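Local coordinates for protein alpha-L-arabinofuranosidase B (Aspergillus kawachii, PDB 6SXT) that hydrolyses terminal non-reducing alpha-L-arabinofuranosyl residues from arabinan, arabinogalactan and arabinoxylan, using a catalytic domain joined to an arabinose-binding domain, at residues P326-G331 with W374-G379. Numbering follows the deposited sequence.
Sequences PSFTSG and WTVVTG
F328 and V376 pack together, both buried, in the beta-trefoil arabinose-binding domain, where the loop 326-331 runs across strand 374-378 before entering strand 333-338. The two side chains cross at about a right angle. V376 sets both methyls against the part of F328 where CB joins the ring: CG1 sits 3.5 Å from F328 CB, and CG2 reaches the near ring carbon CD1 of F328 at 3.7 Å. V376 CG1 lies anti to its backbone N (chi1 -172°), while CG2 projects beside that N and approaches the ring obliquely. F386 and F388 of strand 386-390 also pack on V376, the F388 ring meeting that of F328 edge-to-face, and I477 and P424 add further apolar contacts to F328. Toward the surface, backbone and hydroxyl groups take over. G331 N donates a short, nearly straight hydrogen bond to V376 O (2.7 Å, 171° at the hydrogen), and S330 CA gives the same oxygen a CA-H...O contact at 3.5 Å. V376 also pairs through its backbone with E332, extending this link into the antiparallel pairing of strands 333-338 and 374-378. S330 OG, trans to the backbone N (chi1 -170°) and beside the carbonyl carbon, accepts a weak hydrogen bond from T378 N at 3.4 Å and lies 3.6 Å from T378 OG1.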
loop_
_atom_site.group_PDB
_atom_site.type_symbol
_atom_site.label_atom_id
_atom_site.label_comp_id
_atom_site.label_asym_id
_atom_site.label_seq_id
_atom_site.Cartn_x
_atom_site.Cartn_y
_atom_site.Cartn_z
ATOM N N PRO A 326 -14.257 7.943 18.093
ATOM C CA PRO A 326 -15.644 7.569 18.315
ATOM C C PRO A 326 -16.250 6.587 17.308
ATOM O O PRO A 326 -17.051 5.711 17.652
ATOM C CB PRO A 326 -16.369 8.913 18.245
ATOM C CG PRO A 326 -15.424 9.899 17.681
ATOM C CD PRO A 326 -14.037 9.375 17.995
ATOM N N SER A 327 -15.903 6.697 16.072
ATOM C CA SER A 327 -16.505 5.678 15.126
ATOM C C SER A 327 -18.060 5.549 15.148
ATOM O O SER A 327 -18.803 6.449 15.643
ATOM C CB SER A 327 -15.896 4.315 15.325
ATOM O OG SER A 327 -16.081 3.498 14.176
ATOM N N PHE A 328 -18.569 4.497 14.522
ATOM C CA PHE A 328 -19.956 4.366 14.016
ATOM C C PHE A 328 -20.430 2.934 14.156
ATOM O O PHE A 328 -19.612 2.047 14.362
ATOM C CB PHE A 328 -20.044 4.735 12.525
ATOM C CG PHE A 328 -19.550 6.121 12.203
ATOM C CD1 PHE A 328 -20.361 7.240 12.372
ATOM C CD2 PHE A 328 -18.249 6.328 11.752
ATOM C CE1 PHE A 328 -19.905 8.498 12.028
ATOM C CE2 PHE A 328 -17.765 7.600 11.525
ATOM C CZ PHE A 328 -18.602 8.693 11.636
ATOM N N THR A 329 -21.735 2.713 13.970
ATOM C CA THR A 329 -22.368 1.376 13.861
ATOM C C THR A 329 -23.182 1.343 12.567
ATOM O O THR A 329 -23.816 2.356 12.266
ATOM C CB THR A 329 -23.300 1.082 15.048
ATOM O OG1 THR A 329 -22.701 1.546 16.258
ATOM C CG2 THR A 329 -23.618 -0.388 15.173
ATOM N N SER A 330 -23.182 0.240 11.879
ATOM C CA SER A 330 -23.938 0.101 10.622
ATOM C C SER A 330 -25.431 0.355 10.872
ATOM O O SER A 330 -25.989 -0.189 11.866
ATOM C CB SER A 330 -23.741 -1.227 10.048
ATOM O OG SER A 330 -24.299 -1.253 8.734
ATOM N N GLY A 331 -26.005 1.238 10.080
ATOM C CA GLY A 331 -27.441 1.595 10.194
ATOM C C GLY A 331 -27.674 2.867 10.982
ATOM O O GLY A 331 -28.810 3.383 10.924
ATOM N N TRP A 374 -26.706 11.236 6.856
ATOM C CA TRP A 374 -25.928 10.140 6.229
ATOM C C TRP A 374 -26.161 8.848 6.989
ATOM O O TRP A 374 -25.993 8.820 8.224
ATOM C CB TRP A 374 -24.445 10.535 6.215
ATOM C CG TRP A 374 -24.185 11.817 5.488
ATOM C CD1 TRP A 374 -24.102 13.070 6.019
ATOM C CD2 TRP A 374 -24.158 11.983 4.072
ATOM N NE1 TRP A 374 -23.907 13.988 5.036
ATOM C CE2 TRP A 374 -23.960 13.353 3.827
ATOM C CE3 TRP A 374 -24.218 11.095 2.994
ATOM C CZ2 TRP A 374 -23.815 13.865 2.543
ATOM C CZ3 TRP A 374 -24.104 11.601 1.727
ATOM C CH2 TRP A 374 -23.908 12.972 1.510
ATOM N N THR A 375 -26.573 7.808 6.309
ATOM C CA THR A 375 -26.697 6.458 6.858
ATOM C C THR A 375 -25.301 5.815 6.779
ATOM O O THR A 375 -24.751 5.694 5.697
ATOM C CB THR A 375 -27.724 5.620 6.123
ATOM O OG1 THR A 375 -28.961 6.377 6.077
ATOM C CG2 THR A 375 -27.909 4.290 6.822
ATOM N N VAL A 376 -24.819 5.399 7.924
ATOM C CA VAL A 376 -23.468 4.762 7.978
ATOM C C VAL A 376 -23.669 3.283 7.731
ATOM O O VAL A 376 -24.560 2.647 8.348
ATOM C CB VAL A 376 -22.776 5.056 9.319
ATOM C CG1 VAL A 376 -21.319 4.560 9.242
ATOM C CG2 VAL A 376 -22.770 6.528 9.627
ATOM N N VAL A 377 -22.922 2.713 6.804
ATOM C CA VAL A 377 -23.034 1.282 6.523
ATOM C C VAL A 377 -21.632 0.659 6.574
ATOM O O VAL A 377 -20.623 1.363 6.412
ATOM C CB VAL A 377 -23.711 1.012 5.194
ATOM C CG1 VAL A 377 -25.052 1.765 5.077
ATOM C CG2 VAL A 377 -22.872 1.317 4.026
ATOM N N THR A 378 -21.620 -0.636 6.716
ATOM C CA THR A 378 -20.356 -1.402 6.640
ATOM C C THR A 378 -19.610 -0.975 5.385
ATOM O O THR A 378 -20.153 -0.920 4.256
ATOM C CB THR A 378 -20.620 -2.903 6.679
ATOM O OG1 THR A 378 -21.391 -3.115 7.849
ATOM C CG2 THR A 378 -19.321 -3.689 6.722
ATOM N N GLY A 379 -18.290 -0.746 5.547
ATOM C CA GLY A 379 -17.468 -0.296 4.426
ATOM C C GLY A 379 -17.574 -1.220 3.244
ATOM O O GLY A 379 -17.421 -2.473 3.370
#